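Local coordinates for alpha-1,2-mannosyltransferase (Ktr4), putative (Neosartorya fumigata, PDB 7BOP), which is probably a fungal alpha-1,2-mannosyltransferase, a glycosyltransferase of the GT-A clan, that holds GDP and a manganese ion, at residues L216-P228 / L370-H382. Numbering follows the deposited sequence.
Sequences LTYGFTINLFDDP and LAKEDCRPSYFKH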
loop_
_atom_site.group_PDB
_atom_site.type_symbol
_atom_site.label_atom_id
_atom_site.label_comp_id
_atom_site.label_asym_id
_atom_site.label_seq_id
_atom_site.Cartn_x
_atom_site.Cartn_y
_atom_site.Cartn_z
ATOM N N LEU A 216 -5.869 -12.666 8.112
ATOM C CA LEU A 216 -6.055 -11.524 7.234
ATOM C C LEU A 216 -4.965 -11.463 6.180
ATOM O O LEU A 216 -3.816 -11.871 6.400
ATOM C CB LEU A 216 -6.137 -10.219 8.029
ATOM C CG LEU A 216 -7.253 -10.161 9.077
ATOM C CD1 LEU A 216 -7.285 -8.792 9.736
ATOM C CD2 LEU A 216 -8.632 -10.510 8.529
ATOM N N THR A 217 -5.354 -10.947 5.017
ATOM C CA THR A 217 -4.509 -10.886 3.851
ATOM C C THR A 217 -3.856 -9.518 3.709
ATOM O O THR A 217 -2.711 -9.430 3.292
ATOM C CB THR A 217 -5.341 -11.219 2.592
ATOM O OG1 THR A 217 -5.882 -12.530 2.741
ATOM C CG2 THR A 217 -4.525 -11.144 1.327
ATOM N N TYR A 218 -4.579 -8.452 4.037
ATOM C CA TYR A 218 -4.120 -7.108 3.694
ATOM C C TYR A 218 -4.812 -6.067 4.522
ATOM O O TYR A 218 -5.993 -6.205 4.841
ATOM C CB TYR A 218 -4.417 -6.862 2.221
ATOM C CG TYR A 218 -3.851 -5.620 1.593
ATOM C CD1 TYR A 218 -2.578 -5.617 1.035
ATOM C CD2 TYR A 218 -4.627 -4.465 1.472
ATOM C CE1 TYR A 218 -2.083 -4.498 0.391
ATOM C CE2 TYR A 218 -4.143 -3.336 0.830
ATOM C CZ TYR A 218 -2.874 -3.349 0.293
ATOM O OH TYR A 218 -2.411 -2.218 -0.350
ATOM N N GLY A 219 -4.067 -5.026 4.868
ATOM C CA GLY A 219 -4.587 -3.895 5.595
ATOM C C GLY A 219 -4.195 -2.585 4.942
ATOM O O GLY A 219 -3.060 -2.432 4.477
ATOM N N PHE A 220 -5.141 -1.646 4.920
ATOM C CA PHE A 220 -4.945 -0.318 4.332
ATOM C C PHE A 220 -5.456 0.788 5.253
ATOM O O PHE A 220 -6.211 0.529 6.182
ATOM C CB PHE A 220 -5.667 -0.240 2.979
ATOM C CG PHE A 220 -7.162 -0.146 3.083
ATOM C CD1 PHE A 220 -7.931 -1.285 3.282
ATOM C CD2 PHE A 220 -7.813 1.084 2.965
ATOM C CE1 PHE A 220 -9.312 -1.212 3.369
ATOM C CE2 PHE A 220 -9.200 1.167 3.063
ATOM C CZ PHE A 220 -9.952 0.016 3.267
ATOM N N THR A 221 -5.053 2.023 4.974
ATOM C CA THR A 221 -5.602 3.200 5.669
ATOM C C THR A 221 -6.360 4.172 4.767
ATOM O O THR A 221 -7.298 4.798 5.233
ATOM C CB THR A 221 -4.498 4.006 6.381
ATOM O OG1 THR A 221 -3.436 4.247 5.460
ATOM C CG2 THR A 221 -3.962 3.237 7.581
ATOM N N ILE A 222 -5.943 4.305 3.507
ATOM C CA ILE A 222 -6.477 5.314 2.572
ATOM C C ILE A 222 -6.876 4.626 1.257
ATOM O O ILE A 222 -6.245 3.657 0.844
ATOM C CB ILE A 222 -5.445 6.459 2.381
ATOM C CG1 ILE A 222 -5.268 7.212 3.711
ATOM C CG2 ILE A 222 -5.855 7.438 1.276
ATOM C CD1 ILE A 222 -4.190 8.295 3.721
ATOM N N ASN A 223 -7.951 5.106 0.633
ATOM C CA ASN A 223 -8.518 4.488 -0.573
ATOM C C ASN A 223 -8.832 5.624 -1.549
ATOM O O ASN A 223 -9.666 6.477 -1.249
ATOM C CB ASN A 223 -9.779 3.702 -0.206
ATOM C CG ASN A 223 -10.221 2.723 -1.289
ATOM O OD1 ASN A 223 -10.475 3.101 -2.438
ATOM N ND2 ASN A 223 -10.325 1.449 -0.919
ATOM N N LEU A 224 -8.149 5.641 -2.691
ATOM C CA LEU A 224 -8.153 6.783 -3.612
ATOM C C LEU A 224 -8.504 6.399 -5.036
ATOM O O LEU A 224 -8.291 5.267 -5.458
ATOM C CB LEU A 224 -6.752 7.406 -3.689
ATOM C CG LEU A 224 -6.050 7.923 -2.437
ATOM C CD1 LEU A 224 -4.711 8.517 -2.828
ATOM C CD2 LEU A 224 -6.876 8.980 -1.742
ATOM N N PHE A 225 -8.980 7.389 -5.793
ATOM C CA PHE A 225 -8.974 7.327 -7.255
ATOM C C PHE A 225 -7.538 7.497 -7.780
ATOM O O PHE A 225 -6.687 8.119 -7.129
ATOM C CB PHE A 225 -9.894 8.415 -7.844
ATOM C CG PHE A 225 -11.347 8.146 -7.617
ATOM C CD1 PHE A 225 -12.070 7.387 -8.523
ATOM C CD2 PHE A 225 -11.991 8.614 -6.484
ATOM C CE1 PHE A 225 -13.418 7.115 -8.316
ATOM C CE2 PHE A 225 -13.336 8.340 -6.262
ATOM C CZ PHE A 225 -14.051 7.592 -7.179
ATOM N N ASP A 226 -7.266 6.918 -8.940
ATOM C CA ASP A 226 -5.990 7.099 -9.628
ATOM C C ASP A 226 -6.187 7.956 -10.871
ATOM O O ASP A 226 -7.316 8.275 -11.258
ATOM C CB ASP A 226 -5.372 5.754 -10.020
ATOM C CG ASP A 226 -3.840 5.751 -9.936
ATOM O OD1 ASP A 226 -3.218 6.832 -10.017
ATOM O OD2 ASP A 226 -3.266 4.656 -9.792
ATOM N N ASP A 227 -5.074 8.318 -11.481
ATOM C CA ASP A 227 -5.063 8.960 -12.786
ATOM C C ASP A 227 -5.283 7.899 -13.882
ATOM O O ASP A 227 -4.407 7.061 -14.099
ATOM C CB ASP A 227 -3.717 9.661 -12.977
ATOM C CG ASP A 227 -3.604 10.387 -14.307
ATOM O OD1 ASP A 227 -4.563 10.390 -15.104
ATOM O OD2 ASP A 227 -2.524 10.946 -14.562
ATOM N N PRO A 228 -6.434 7.941 -14.589
ATOM C CA PRO A 228 -6.688 6.959 -15.666
ATOM C C PRO A 228 -5.608 6.890 -16.743
ATOM O O PRO A 228 -5.410 5.825 -17.333
ATOM C CB PRO A 228 -8.004 7.437 -16.307
ATOM C CG PRO A 228 -8.600 8.407 -15.352
ATOM C CD PRO A 228 -7.492 8.967 -14.517
ATOM N N LEU A 370 -9.031 18.532 -4.253
ATOM C CA LEU A 370 -8.539 17.246 -3.743
ATOM C C LEU A 370 -9.601 16.360 -3.072
ATOM O O LEU A 370 -9.408 15.141 -2.991
ATOM C CB LEU A 370 -7.383 17.467 -2.784
ATOM C CG LEU A 370 -6.111 18.064 -3.381
ATOM C CD1 LEU A 370 -5.081 18.237 -2.275
ATOM C CD2 LEU A 370 -5.552 17.206 -4.502
ATOM N N ALA A 371 -10.709 16.949 -2.599
ATOM C CA ALA A 371 -11.754 16.200 -1.889
ATOM C C ALA A 371 -12.312 15.019 -2.683
ATOM O O ALA A 371 -12.612 13.969 -2.112
ATOM C CB ALA A 371 -12.896 17.129 -1.479
ATOM N N LYS A 372 -12.433 15.186 -4.000
ATOM C CA LYS A 372 -13.008 14.139 -4.863
ATOM C C LYS A 372 -12.116 12.908 -5.094
ATOM O O LYS A 372 -12.536 11.964 -5.755
ATOM C CB LYS A 372 -13.432 14.736 -6.212
ATOM C CG LYS A 372 -12.308 15.207 -7.108
ATOM C CD LYS A 372 -12.831 15.691 -8.460
ATOM C CE LYS A 372 -13.380 17.106 -8.391
ATOM N NZ LYS A 372 -12.281 18.110 -8.312
ATOM N N GLU A 373 -10.887 12.930 -4.584
ATOM C CA GLU A 373 -9.976 11.810 -4.737
ATOM C C GLU A 373 -10.228 10.668 -3.751
ATOM O O GLU A 373 -9.660 9.591 -3.922
ATOM C CB GLU A 373 -8.519 12.287 -4.654
ATOM C CG GLU A 373 -8.125 13.324 -5.707
ATOM C CD GLU A 373 -8.472 12.917 -7.127
ATOM O OE1 GLU A 373 -8.323 11.738 -7.485
ATOM O OE2 GLU A 373 -8.916 13.770 -7.900
ATOM N N ASP A 374 -11.099 10.879 -2.763
ATOM C CA ASP A 374 -11.433 9.848 -1.780
ATOM C C ASP A 374 -12.383 8.839 -2.422
ATOM O O ASP A 374 -13.466 9.210 -2.871
ATOM C CB ASP A 374 -12.090 10.505 -0.559
ATOM C CG ASP A 374 -12.369 9.540 0.586
ATOM O OD1 ASP A 374 -11.899 8.378 0.595
ATOM O OD2 ASP A 374 -13.069 9.969 1.519
ATOM N N CYS A 375 -11.991 7.566 -2.463
ATOM C CA CYS A 375 -12.869 6.535 -3.023
ATOM C C CYS A 375 -13.539 5.657 -1.963
ATOM O O CYS A 375 -14.297 4.751 -2.302
ATOM C CB CYS A 375 -12.112 5.677 -4.027
ATOM S SG CYS A 375 -13.200 4.537 -4.918
ATOM N N ARG A 376 -13.327 5.948 -0.681
ATOM C CA ARG A 376 -13.958 5.149 0.377
ATOM C C ARG A 376 -15.489 5.022 0.278
ATOM O O ARG A 376 -16.005 3.959 0.579
ATOM C CB ARG A 376 -13.565 5.659 1.760
ATOM C CG ARG A 376 -12.117 5.355 2.141
ATOM C CD ARG A 376 -11.710 5.993 3.463
ATOM N NE ARG A 376 -12.055 7.408 3.440
ATOM C CZ ARG A 376 -12.412 8.150 4.483
ATOM N NH1 ARG A 376 -12.428 7.661 5.730
ATOM N NH2 ARG A 376 -12.754 9.416 4.261
ATOM N N PRO A 377 -16.217 6.087 -0.150
ATOM C CA PRO A 377 -17.671 5.892 -0.234
ATOM C C PRO A 377 -18.075 4.736 -1.159
ATOM O O PRO A 377 -19.035 4.012 -0.857
ATOM C CB PRO A 377 -18.176 7.244 -0.761
ATOM C CG PRO A 377 -17.158 8.219 -0.310
ATOM C CD PRO A 377 -15.851 7.479 -0.475
ATOM N N SER A 378 -17.323 4.530 -2.238
ATOM C CA SER A 378 -17.537 3.369 -3.092
ATOM C C SER A 378 -17.069 2.072 -2.418
ATOM O O SER A 378 -17.780 1.066 -2.441
ATOM C CB SER A 378 -16.817 3.545 -4.422
ATOM O OG SER A 378 -16.918 2.371 -5.192
ATOM N N TYR A 379 -15.874 2.091 -1.832
ATOM C CA TYR A 379 -15.348 0.886 -1.179
ATOM C C TYR A 379 -16.235 0.413 -0.013
ATOM O O TYR A 379 -16.508 -0.783 0.129
ATOM C CB TYR A 379 -13.909 1.095 -0.699
ATOM C CG TYR A 379 -13.298 -0.199 -0.204
ATOM C CD1 TYR A 379 -12.905 -1.175 -1.103
ATOM C CD2 TYR A 379 -13.136 -0.458 1.155
ATOM C CE1 TYR A 379 -12.349 -2.368 -0.682
ATOM C CE2 TYR A 379 -12.573 -1.659 1.595
ATOM C CZ TYR A 379 -12.185 -2.610 0.673
ATOM O OH TYR A 379 -11.631 -3.801 1.078
ATOM N N PHE A 380 -16.700 1.363 0.792
ATOM C CA PHE A 380 -17.549 1.055 1.933
ATOM C C PHE A 380 -18.928 0.542 1.510
ATOM O O PHE A 380 -19.485 -0.317 2.179
ATOM C CB PHE A 380 -17.691 2.273 2.859
ATOM C CG PHE A 380 -16.413 2.680 3.560
ATOM C CD1 PHE A 380 -15.291 1.838 3.630
ATOM C CD2 PHE A 380 -16.349 3.912 4.194
ATOM C CE1 PHE A 380 -14.146 2.241 4.297
ATOM C CE2 PHE A 380 -15.209 4.311 4.865
ATOM C CZ PHE A 380 -14.106 3.471 4.922
ATOM N N LYS A 381 -19.455 1.050 0.399
ATOM C CA LYS A 381 -20.718 0.545 -0.150
ATOM C C LYS A 381 -20.567 -0.868 -0.716
ATOM O O LYS A 381 -21.364 -1.761 -0.400
ATOM C CB LYS A 381 -21.250 1.489 -1.237
ATOM C CG LYS A 381 -22.491 0.984 -1.961
ATOM C CD LYS A 381 -23.036 2.053 -2.892
ATOM C CE LYS A 381 -24.154 1.505 -3.766
ATOM N NZ LYS A 381 -24.716 2.597 -4.607
ATOM N N HIS A 382 -19.553 -1.068 -1.555
ATOM C CA HIS A 382 -19.417 -2.319 -2.316
ATOM C C HIS A 382 -18.713 -3.444 -1.572
ATOM O O HIS A 382 -18.900 -4.611 -1.914
ATOM C CB HIS A 382 -18.701 -2.050 -3.634
ATOM C CG HIS A 382 -19.513 -1.225 -4.569
ATOM N ND1 HIS A 382 -20.646 -1.715 -5.177
ATOM C CD2 HIS A 382 -19.402 0.066 -4.953
ATOM C CE1 HIS A 382 -21.192 -0.763 -5.913
ATOM N NE2 HIS A 382 -20.459 0.330 -5.790
HETATM O O HOH W 1 -9.326 7.526 1.831
HETATM O O HOH W 2 -5.945 10.695 -6.779
HETATM O O HOH W 3 -7.779 11.148 -10.115
#
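C375 lies over one face of the F225 ring, its SG 4.2 Å from the ring centroid and its CB also above that face. The sulfur, directed opposite the backbone N (chi1 -172°), continues into the disulfide with C277. At the ring's rim, near its plane, CE2 of F225 meets the carbonyl O of D374 at 3.5 Å. Two backbone bonds clamp the segments around L224: C375 N donates to N223 O (2.8 Å) and F225 N to E373 O (3.0 Å), forming a single bridge between L224 and D374. N223 swings its amide away from its own N (chi1 -164°) and over one face of Y379, where N223 ND2 stands 3.5 Å from Y379 CG; the amide and ring planes differ by 35°. Y379 CE2 touches F220 CZ. D374 OD1 takes R376 N from above the carboxylate plane; R376 grips the carboxylate side-on through NE and NH2, a salt bridge, and NH2 also pairs with D36. A water links OD1 to N223 N. E373 OE1, salt-bridged to R264, receives a second water shared with F225 O. The lead into helix 376-382, capped by D374 and disulfide-tied to C277, is held by the L224-D374 bridge to the end of strand 218-224 in the mixed sheet of this GT-A fold.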